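Local structure of type 6 secretion amidase effector 2 (Salmonella typhi, 6WIN) at residues Leu11-Lys16 and Lys97-Lys102; Val53-Thr59 and Asn72-Leu78; Gly83-Asp89 and Ser101-Lys107. The protein is a type VI secretion effector toxin that, as an amidase, probably cleaves amide bonds in the peptidoglycan of competing bacteria. All blocks are in the same frame, centred on the assembly; numbering follows the deposited sequence.

Interaction 1: residues Leu11-Lys16 and Lys97-Lys102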
loop_
_atom_site.group_PDB
_atom_site.type_symbol
_atom_site.label_atom_id
_atom_site.label_comp_id
_atom_site.label_asym_id
_atom_site.label_seq_id
_atom_site.Cartn_x
_atom_site.Cartn_y
_atom_site.Cartn_z
ATOM N N LEU A 11 -3.076 -12.226 8.752
ATOM C CA LEU A 11 -3.765 -11.117 9.417
ATOM C C LEU A 11 -5.278 -11.100 9.185
ATOM O O LEU A 11 -5.978 -10.326 9.853
ATOM C CB LEU A 11 -3.195 -9.777 8.950
ATOM C CG LEU A 11 -1.732 -9.474 9.269
ATOM C CD1 LEU A 11 -1.226 -8.338 8.385
ATOM C CD2 LEU A 11 -1.558 -9.132 10.745
ATOM N N GLN A 12 -5.793 -11.878 8.235
ATOM C CA GLN A 12 -7.225 -11.840 7.973
ATOM C C GLN A 12 -7.996 -12.069 9.269
ATOM O O GLN A 12 -7.672 -12.970 10.044
ATOM C CB GLN A 12 -7.611 -12.891 6.937
ATOM C CG GLN A 12 -9.124 -13.069 6.795
ATOM C CD GLN A 12 -9.749 -12.017 5.888
ATOM O OE1 GLN A 12 -9.042 -11.235 5.250
ATOM N NE2 GLN A 12 -11.074 -11.997 5.822
ATOM N N ASP A 13 -8.970 -11.201 9.527
ATOM C CA ASP A 13 -9.898 -11.280 10.638
ATOM C C ASP A 13 -9.274 -10.859 11.959
ATOM O O ASP A 13 -9.948 -10.963 12.981
ATOM C CB ASP A 13 -10.484 -12.684 10.797
ATOM C CG ASP A 13 -11.616 -12.938 9.840
ATOM O OD1 ASP A 13 -12.062 -11.958 9.206
ATOM O OD2 ASP A 13 -12.056 -14.103 9.726
ATOM N N THR A 14 -8.029 -10.379 11.979
ATOM C CA THR A 14 -7.496 -9.905 13.245
ATOM C C THR A 14 -8.120 -8.561 13.604
ATOM O O THR A 14 -8.741 -7.890 12.776
ATOM C CB THR A 14 -5.963 -9.782 13.219
ATOM O OG1 THR A 14 -5.542 -8.961 12.119
ATOM C CG2 THR A 14 -5.306 -11.150 13.106
ATOM N N GLU A 15 -7.964 -8.178 14.867
ATOM C CA GLU A 15 -8.430 -6.873 15.313
ATOM C C GLU A 15 -7.546 -5.774 14.739
ATOM O O GLU A 15 -6.334 -5.939 14.605
ATOM C CB GLU A 15 -8.438 -6.803 16.838
ATOM C CG GLU A 15 -9.558 -7.618 17.475
ATOM C CD GLU A 15 -10.918 -7.174 16.992
ATOM O OE1 GLU A 15 -11.360 -6.073 17.392
ATOM O OE2 GLU A 15 -11.534 -7.914 16.195
ATOM N N LYS A 16 -8.172 -4.662 14.364
ATOM C CA LYS A 16 -7.434 -3.509 13.881
ATOM C C LYS A 16 -6.563 -2.953 14.996
ATOM O O LYS A 16 -6.871 -3.103 16.180
ATOM C CB LYS A 16 -8.401 -2.446 13.363
ATOM C CG LYS A 16 -9.234 -2.925 12.189
ATOM C CD LYS A 16 -9.879 -1.763 11.454
ATOM C CE LYS A 16 -10.962 -1.115 12.301
ATOM N NZ LYS A 16 -11.690 -0.056 11.566
ATOM N N LYS A 97 -14.952 -1.681 7.437
ATOM C CA LYS A 97 -13.686 -2.366 7.698
ATOM C C LYS A 97 -13.626 -2.717 9.178
ATOM O O LYS A 97 -12.810 -2.170 9.927
ATOM C CB LYS A 97 -12.507 -1.477 7.279
ATOM C CG LYS A 97 -11.187 -2.204 7.018
ATOM C CD LYS A 97 -11.227 -3.067 5.756
ATOM C CE LYS A 97 -9.854 -3.630 5.448
ATOM N NZ LYS A 97 -9.834 -4.573 4.295
ATOM N N PRO A 98 -14.503 -3.619 9.644
ATOM C CA PRO A 98 -14.475 -3.984 11.072
ATOM C C PRO A 98 -13.200 -4.698 11.491
ATOM O O PRO A 98 -12.764 -4.544 12.641
ATOM C CB PRO A 98 -15.709 -4.887 11.230
ATOM C CG PRO A 98 -15.948 -5.439 9.866
ATOM C CD PRO A 98 -15.575 -4.328 8.922
ATOM N N ARG A 99 -12.593 -5.478 10.598
ATOM C CA ARG A 99 -11.373 -6.210 10.899
ATOM C C ARG A 99 -10.308 -5.896 9.855
ATOM O O ARG A 99 -10.582 -5.301 8.807
ATOM C CB ARG A 99 -11.619 -7.722 10.938
ATOM C CG ARG A 99 -12.941 -8.143 11.577
ATOM C CD ARG A 99 -12.991 -7.915 13.094
ATOM N NE ARG A 99 -14.380 -7.905 13.532
ATOM C CZ ARG A 99 -14.860 -7.196 14.547
ATOM N NH1 ARG A 99 -14.065 -6.439 15.274
ATOM N NH2 ARG A 99 -16.154 -7.245 14.829
ATOM N N VAL A 100 -9.071 -6.302 10.164
ATOM C CA VAL A 100 -8.044 -6.415 9.136
ATOM C C VAL A 100 -8.480 -7.497 8.162
ATOM O O VAL A 100 -8.880 -8.592 8.579
ATOM C CB VAL A 100 -6.681 -6.721 9.785
ATOM C CG1 VAL A 100 -5.574 -6.788 8.744
ATOM C CG2 VAL A 100 -6.360 -5.654 10.816
ATOM N N SER A 101 -8.462 -7.187 6.863
ATOM C CA SER A 101 -9.016 -8.136 5.901
ATOM C C SER A 101 -8.499 -7.860 4.498
ATOM O O SER A 101 -7.987 -6.778 4.208
ATOM C CB SER A 101 -10.549 -8.098 5.890
ATOM O OG SER A 101 -11.024 -6.797 5.627
ATOM N N LYS A 102 -8.686 -8.854 3.624
ATOM C CA LYS A 102 -8.255 -8.772 2.232
ATOM C C LYS A 102 -9.265 -8.023 1.381
ATOM O O LYS A 102 -10.478 -8.119 1.597
ATOM C CB LYS A 102 -8.090 -10.152 1.605
ATOM C CG LYS A 102 -7.576 -11.243 2.480
ATOM C CD LYS A 102 -7.570 -12.514 1.666
ATOM C CE LYS A 102 -6.881 -13.630 2.393
ATOM N NZ LYS A 102 -6.838 -14.841 1.524
HETATM O O HOH W 1 -10.956 -4.627 14.833
#

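Interaction 2: residues Val53-Thr59 and Asn72-Leu78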
loop_
_atom_site.group_PDB
_atom_site.type_symbol
_atom_site.label_atom_id
_atom_site.label_comp_id
_atom_site.label_asym_id
_atom_site.label_seq_id
_atom_site.Cartn_x
_atom_site.Cartn_y
_atom_site.Cartn_z
ATOM N N VAL A 53 4.703 -12.219 -1.582
ATOM C CA VAL A 53 3.588 -12.092 -0.651
ATOM C C VAL A 53 4.085 -11.470 0.649
ATOM O O VAL A 53 5.106 -11.891 1.198
ATOM C CB VAL A 53 2.943 -13.468 -0.398
ATOM C CG1 VAL A 53 1.810 -13.342 0.623
ATOM C CG2 VAL A 53 2.464 -14.100 -1.724
ATOM N N GLY A 54 3.361 -10.463 1.141
ATOM C CA GLY A 54 3.726 -9.751 2.349
ATOM C C GLY A 54 4.559 -8.497 2.147
ATOM O O GLY A 54 4.835 -7.791 3.126
ATOM N N THR A 55 4.977 -8.196 0.918
ATOM C CA THR A 55 5.718 -6.967 0.676
ATOM C C THR A 55 4.877 -5.762 1.082
ATOM O O THR A 55 3.681 -5.698 0.780
ATOM C CB THR A 55 6.109 -6.860 -0.799
ATOM O OG1 THR A 55 6.879 -8.009 -1.176
ATOM C CG2 THR A 55 6.919 -5.605 -1.031
ATOM N N VAL A 56 5.501 -4.812 1.783
ATOM C CA VAL A 56 4.809 -3.577 2.121
ATOM C C VAL A 56 4.721 -2.699 0.881
ATOM O O VAL A 56 5.739 -2.404 0.245
ATOM C CB VAL A 56 5.530 -2.845 3.257
ATOM C CG1 VAL A 56 4.902 -1.486 3.463
ATOM C CG2 VAL A 56 5.516 -3.692 4.558
ATOM N N ILE A 57 3.499 -2.272 0.533
ATOM C CA ILE A 57 3.256 -1.441 -0.636
ATOM C C ILE A 57 2.415 -0.231 -0.239
ATOM O O ILE A 57 1.804 -0.191 0.830
ATOM C CB ILE A 57 2.582 -2.245 -1.766
ATOM C CG1 ILE A 57 1.183 -2.721 -1.334
ATOM C CG2 ILE A 57 3.453 -3.446 -2.123
ATOM C CD1 ILE A 57 0.406 -3.438 -2.454
ATOM N N ALA A 58 2.391 0.772 -1.116
ATOM C CA ALA A 58 1.679 2.008 -0.814
ATOM C C ALA A 58 1.413 2.784 -2.097
ATOM O O ALA A 58 2.055 2.562 -3.122
ATOM C CB ALA A 58 2.471 2.886 0.161
ATOM N N THR A 59 0.460 3.708 -2.014
ATOM C CA THR A 59 0.259 4.708 -3.056
ATOM C C THR A 59 1.414 5.708 -3.050
ATOM O O THR A 59 1.754 6.260 -2.002
ATOM C CB THR A 59 -1.049 5.458 -2.816
ATOM O OG1 THR A 59 -0.981 6.093 -1.529
ATOM C CG2 THR A 59 -2.260 4.510 -2.853
ATOM N N ASN A 72 -4.414 8.580 -0.188
ATOM C CA ASN A 72 -3.213 7.842 0.180
ATOM C C ASN A 72 -3.594 6.575 0.940
ATOM O O ASN A 72 -4.603 6.531 1.648
ATOM C CB ASN A 72 -2.247 8.713 1.004
ATOM C CG ASN A 72 -2.850 9.227 2.310
ATOM O OD1 ASN A 72 -3.153 8.462 3.223
ATOM N ND2 ASN A 72 -2.996 10.539 2.408
ATOM N N HIS A 73 -2.798 5.523 0.752
ATOM C CA HIS A 73 -3.123 4.228 1.337
ATOM C C HIS A 73 -1.860 3.382 1.377
ATOM O O HIS A 73 -0.957 3.554 0.558
ATOM C CB HIS A 73 -4.236 3.518 0.548
ATOM C CG HIS A 73 -4.824 2.326 1.247
ATOM N ND1 HIS A 73 -5.481 2.418 2.456
ATOM C CD2 HIS A 73 -4.849 1.016 0.907
ATOM C CE1 HIS A 73 -5.870 1.214 2.838
ATOM N NE2 HIS A 73 -5.507 0.345 1.912
ATOM N N ALA A 74 -1.801 2.483 2.354
ATOM C CA ALA A 74 -0.703 1.538 2.496
ATOM C C ALA A 74 -1.289 0.174 2.819
ATOM O O ALA A 74 -2.394 0.078 3.361
ATOM C CB ALA A 74 0.294 1.974 3.585
ATOM N N ALA A 75 -0.557 -0.884 2.475
ATOM C CA ALA A 75 -1.105 -2.226 2.636
ATOM C C ALA A 75 0.010 -3.255 2.510
ATOM O O ALA A 75 1.145 -2.930 2.155
ATOM C CB ALA A 75 -2.212 -2.498 1.603
ATOM N N PHE A 76 -0.330 -4.507 2.816
ATOM C CA PHE A 76 0.532 -5.647 2.525
ATOM C C PHE A 76 0.079 -6.295 1.222
ATOM O O PHE A 76 -1.104 -6.603 1.058
ATOM C CB PHE A 76 0.498 -6.701 3.636
ATOM C CG PHE A 76 1.008 -6.229 4.975
ATOM C CD1 PHE A 76 2.377 -6.128 5.221
ATOM C CD2 PHE A 76 0.126 -5.925 5.994
ATOM C CE1 PHE A 76 2.848 -5.728 6.459
ATOM C CE2 PHE A 76 0.589 -5.520 7.238
ATOM C CZ PHE A 76 1.960 -5.415 7.464
ATOM N N PHE A 77 1.022 -6.527 0.312
ATOM C CA PHE A 77 0.704 -7.220 -0.932
ATOM C C PHE A 77 0.399 -8.694 -0.671
ATOM O O PHE A 77 1.098 -9.354 0.102
ATOM C CB PHE A 77 1.872 -7.098 -1.904
ATOM C CG PHE A 77 1.693 -7.868 -3.167
ATOM C CD1 PHE A 77 0.884 -7.376 -4.182
ATOM C CD2 PHE A 77 2.353 -9.076 -3.357
ATOM C CE1 PHE A 77 0.723 -8.091 -5.376
ATOM C CE2 PHE A 77 2.204 -9.792 -4.537
ATOM C CZ PHE A 77 1.390 -9.301 -5.550
ATOM N N LEU A 78 -0.638 -9.218 -1.329
ATOM C CA LEU A 78 -0.944 -10.647 -1.230
ATOM C C LEU A 78 -0.796 -11.403 -2.543
ATOM O O LEU A 78 -0.322 -12.537 -2.535
ATOM C CB LEU A 78 -2.369 -10.875 -0.691
ATOM C CG LEU A 78 -2.715 -10.411 0.724
ATOM C CD1 LEU A 78 -4.178 -10.748 1.044
ATOM C CD2 LEU A 78 -1.769 -10.997 1.774
#

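Interaction 3: residues Gly83-Asp89 and Ser101-Lys107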
loop_
_atom_site.group_PDB
_atom_site.type_symbol
_atom_site.label_atom_id
_atom_site.label_comp_id
_atom_site.label_asym_id
_atom_site.label_seq_id
_atom_site.Cartn_x
_atom_site.Cartn_y
_atom_site.Cartn_z
ATOM N N GLY A 83 -6.547 -8.613 -13.629
ATOM C CA GLY A 83 -7.487 -7.550 -13.332
ATOM C C GLY A 83 -7.199 -6.686 -12.116
ATOM O O GLY A 83 -7.898 -5.695 -11.892
ATOM N N GLY A 84 -6.202 -7.025 -11.312
ATOM C CA GLY A 84 -5.906 -6.210 -10.153
ATOM C C GLY A 84 -5.019 -6.946 -9.169
ATOM O O GLY A 84 -4.421 -7.971 -9.489
ATOM N N ILE A 85 -4.951 -6.390 -7.953
ATOM C CA ILE A 85 -4.126 -6.944 -6.882
ATOM C C ILE A 85 -4.984 -7.209 -5.650
ATOM O O ILE A 85 -5.958 -6.503 -5.371
ATOM C CB ILE A 85 -2.947 -6.017 -6.512
ATOM C CG1 ILE A 85 -3.466 -4.649 -6.057
ATOM C CG2 ILE A 85 -1.993 -5.850 -7.673
ATOM C CD1 ILE A 85 -2.377 -3.724 -5.510
ATOM N N TRP A 86 -4.604 -8.236 -4.905
ATOM C CA TRP A 86 -5.166 -8.506 -3.588
ATOM C C TRP A 86 -4.204 -7.977 -2.527
ATOM O O TRP A 86 -3.012 -8.286 -2.572
ATOM C CB TRP A 86 -5.387 -10.006 -3.404
ATOM C CG TRP A 86 -6.627 -10.524 -4.060
ATOM C CD1 TRP A 86 -6.718 -11.144 -5.276
ATOM C CD2 TRP A 86 -7.951 -10.479 -3.531
ATOM N NE1 TRP A 86 -8.022 -11.491 -5.531
ATOM C CE2 TRP A 86 -8.801 -11.090 -4.478
ATOM C CE3 TRP A 86 -8.505 -9.987 -2.343
ATOM C CZ2 TRP A 86 -10.175 -11.214 -4.278
ATOM C CZ3 TRP A 86 -9.876 -10.114 -2.146
ATOM C CH2 TRP A 86 -10.691 -10.723 -3.109
ATOM N N VAL A 87 -4.713 -7.158 -1.596
ATOM C CA VAL A 87 -3.909 -6.620 -0.503
ATOM C C VAL A 87 -4.556 -6.973 0.834
ATOM O O VAL A 87 -5.728 -7.340 0.911
ATOM C CB VAL A 87 -3.716 -5.087 -0.602
ATOM C CG1 VAL A 87 -3.205 -4.682 -1.990
ATOM C CG2 VAL A 87 -5.013 -4.356 -0.252
HETATM N N MSE A 88 -3.764 -6.853 1.896
HETATM C CA MSE A 88 -4.233 -6.925 3.280
HETATM C C MSE A 88 -4.100 -5.545 3.938
HETATM O O MSE A 88 -2.992 -4.968 3.968
HETATM C CB MSE A 88 -3.425 -7.988 4.039
HETATM C CG MSE A 88 -3.867 -8.273 5.474
HETATM SE SE MSE A 88 -5.521 -9.308 5.496
HETATM C CE MSE A 88 -4.848 -11.127 4.868
ATOM N N ASP A 89 -5.203 -4.980 4.436
ATOM C CA ASP A 89 -5.143 -3.612 4.935
ATOM C C ASP A 89 -6.172 -3.375 6.035
ATOM O O ASP A 89 -6.854 -4.292 6.504
ATOM C CB ASP A 89 -5.296 -2.593 3.786
ATOM C CG ASP A 89 -6.610 -2.732 3.004
ATOM O OD1 ASP A 89 -7.483 -3.540 3.374
ATOM O OD2 ASP A 89 -6.759 -1.997 1.998
ATOM N N SER A 101 -8.462 -7.187 6.863
ATOM C CA SER A 101 -9.016 -8.136 5.901
ATOM C C SER A 101 -8.499 -7.860 4.498
ATOM O O SER A 101 -7.987 -6.778 4.208
ATOM C CB SER A 101 -10.549 -8.098 5.890
ATOM O OG SER A 101 -11.024 -6.797 5.627
ATOM N N LYS A 102 -8.686 -8.854 3.624
ATOM C CA LYS A 102 -8.255 -8.772 2.232
ATOM C C LYS A 102 -9.265 -8.023 1.381
ATOM O O LYS A 102 -10.478 -8.119 1.597
ATOM C CB LYS A 102 -8.090 -10.152 1.605
ATOM C CG LYS A 102 -7.576 -11.243 2.480
ATOM C CD LYS A 102 -7.570 -12.514 1.666
ATOM C CE LYS A 102 -6.881 -13.630 2.393
ATOM N NZ LYS A 102 -6.838 -14.841 1.524
ATOM N N ARG A 103 -8.756 -7.319 0.367
ATOM C CA ARG A 103 -9.630 -6.730 -0.634
ATOM C C ARG A 103 -8.908 -6.675 -1.977
ATOM O O ARG A 103 -7.676 -6.713 -2.055
ATOM C CB ARG A 103 -10.123 -5.336 -0.219
ATOM C CG ARG A 103 -9.053 -4.239 -0.246
ATOM C CD ARG A 103 -9.678 -2.879 0.050
ATOM N NE ARG A 103 -8.682 -1.810 0.074
ATOM C CZ ARG A 103 -8.636 -0.799 -0.787
ATOM N NH1 ARG A 103 -9.537 -0.705 -1.757
ATOM N NH2 ARG A 103 -7.688 0.128 -0.668
ATOM N N TYR A 104 -9.710 -6.590 -3.037
ATOM C CA TYR A 104 -9.249 -6.613 -4.416
ATOM C C TYR A 104 -9.197 -5.184 -4.923
ATOM O O TYR A 104 -10.215 -4.480 -4.898
ATOM C CB TYR A 104 -10.201 -7.435 -5.277
ATOM C CG TYR A 104 -9.763 -7.767 -6.694
ATOM C CD1 TYR A 104 -8.604 -8.480 -6.929
ATOM C CD2 TYR A 104 -10.567 -7.443 -7.782
ATOM C CE1 TYR A 104 -8.221 -8.821 -8.206
ATOM C CE2 TYR A 104 -10.200 -7.789 -9.074
ATOM C CZ TYR A 104 -9.029 -8.480 -9.272
ATOM O OH TYR A 104 -8.643 -8.838 -10.527
ATOM N N ILE A 105 -8.017 -4.760 -5.371
ATOM C CA ILE A 105 -7.802 -3.441 -5.947
ATOM C C ILE A 105 -7.586 -3.639 -7.441
ATOM O O ILE A 105 -6.622 -4.296 -7.851
ATOM C CB ILE A 105 -6.611 -2.729 -5.288
ATOM C CG1 ILE A 105 -6.795 -2.697 -3.765
ATOM C CG2 ILE A 105 -6.423 -1.329 -5.865
ATOM C CD1 ILE A 105 -5.778 -1.810 -3.031
ATOM N N ARG A 106 -8.497 -3.102 -8.249
ATOM C CA ARG A 106 -8.486 -3.336 -9.684
ATOM C C ARG A 106 -7.562 -2.381 -10.431
ATOM O O ARG A 106 -7.350 -1.233 -10.032
ATOM C CB ARG A 106 -9.890 -3.198 -10.257
ATOM C CG ARG A 106 -10.946 -3.892 -9.439
ATOM C CD ARG A 106 -12.000 -4.452 -10.332
ATOM N NE ARG A 106 -12.402 -3.525 -11.399
ATOM C CZ ARG A 106 -12.976 -2.342 -11.196
ATOM N NH1 ARG A 106 -13.303 -1.581 -12.236
ATOM N NH2 ARG A 106 -13.229 -1.922 -9.958
ATOM N N LYS A 107 -7.019 -2.880 -11.534
ATOM C CA LYS A 107 -6.512 -2.014 -12.584
ATOM C C LYS A 107 -7.707 -1.410 -13.309
ATOM O O LYS A 107 -8.549 -2.134 -13.851
ATOM C CB LYS A 107 -5.620 -2.799 -13.541
ATOM C CG LYS A 107 -4.851 -1.916 -14.533
ATOM C CD LYS A 107 -5.348 -2.133 -15.948
ATOM C CE LYS A 107 -4.584 -1.256 -16.948
ATOM N NZ LYS A 107 -4.941 0.199 -16.796
HETATM O O HOH W 2 -9.168 -4.838 -14.145
#

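Interaction 1: residues Leu11-Lys16 and Lys97-Lys102
K16 NZ donates to K97 O at 2.9 Å, and the same ammonium forms a salt bridge with D94 and a bond to W91 O. A second ion pair joins E15 OE2 to R99 NH1 (3.1 Å); the side chains run alongside each other, with carboxylate and guanidinium planes 40° apart. Between these, a water accepts from K16 N and donates to P98 O.

The backbone adds two bonds around V100. D13 N gives to V100 O at 2.8 Å, and V100 N gives to T14 O at 3.1 Å. Presentation of D13 N and T14 O depends on the type II turn from L11 to T14, where L11 O accepts from both T14 N and T14 OG1. The side chain of Q12 adds a further bond: OE1 takes the N-H of K102 at 2.9 Å, in the plane of the amide carbonyl, after a bend at chi2 (82°).

V100 fills the middle of the packing, its CG1 against L11 CB (3.8 Å), its CB 3.4 Å from T14 OG1. M88 of strand 84-89 also meets V100, F76 meets L11, and the turn and the run into strand 101-106 both contact helix 23-30, through L11 on Y30 and V100 on L26.

Interaction 2: residues Val53-Thr59 and Asn72-Leu78
V56, I57 and A58 pair antiparallel with F76, A75 and A74. I57-A75 is the hydrogen-bonded pair: I57 N to A75 O is 2.9 Å and nearly straight, and A75 N returns to I57 O at 3.0 Å. At one end G54 N donates to F77 O (2.7 Å) and F77 N to T55 O (2.8 Å), which with the glycine's phi/psi of 93°/-5° defines a G1-type beta bulge. At the other end T59 N gives to H73 O, but the returning H73 N bonds T59 OG1 (3.0 Å). With chi1 at 60° the hydroxyl sits between T59 N and C and meets H73 N, taking the place of a main-chain acceptor.

V56 CG2 lies alongside F76, 3.9 Å from CE1, on the face shared with A58 and A74, where I27 of helix 23-30 also packs. On the other face I57 CD1 meets F77 CB at 4.0 Å and comes to the edge of its ring.

H73, held by T59 through its backbone, has its side chain against C23 and its NE2 hydrogen-bonded to D89 OD2. This Cys-His-Asp grouping is consistent with a papain-like cysteine amidase site, and the strand pair would fix the histidine's backbone within it.

Interaction 3: residues Gly83-Asp89 and Ser101-Lys107
D89 and R103 meet in a salt bridge, NE to OD2 at 2.7 Å with an N-H...O angle of 176°. The carboxylate uses the lone pair on the side of its other oxygen, and the two groups are nearly coplanar, their planes differing by only 14°. I105 CD1 lies over one face of the guanidinium, displaced toward its rim, and also touches V87 CG2 at 3.8 Å.

On the opposite face of the hairpin, Y104 lies across W86: Y104 CB stands 3.8 Å from the centroid of the six-membered ring, 7° off its normal, a CH-pi contact. The Y104 ring is inclined to the indole. M88, a selenomethionine, is bent at chi2 and chi3, which brings CE within 3.6 Å of K102 CG.

The backbone holds these pairs in register. The bonds I85 N to I105 O and I105 N to I85 O are each 2.7 Å; V87 and R103 form another such pair, whereas the bonds of D89 with S101 are weak. K107 N bonds G83 O at 3.0 Å, and a water links the carbonyls of both residues.

Outer residues fix the polar ends: K97 holds D89 OD1, N124 and S123 O hold R103, and D81 binds Y104 OH. Strand 101-106 is one edge of the sheet; 84-89 lies between it and strand 74-81, and on the face of I85 and V87, I57 of strand 56-59 touches both.

From the N terminus, residues 11-16 come first and pair with residues 97-102 across 80 intervening residues, so interaction 1 closes the longest loop. Within that loop, interaction 2 closes a short one between 53-59 and 72-78 and builds the middle of the sheet. The chain then turns into 84-89, and interaction 3 closes a hairpin with 101-107. Interactions 2 and 3 follow in series, whereas 1 and 3 cross and share S101 and K102. Direct contacts join all three: K102 CG packs on L78 CD1, Q12 N lies against M88 CE, and F76 O probably accepts from M88 N. Together they tie the N-terminal loop ahead of helix 23-30 to four successive strands.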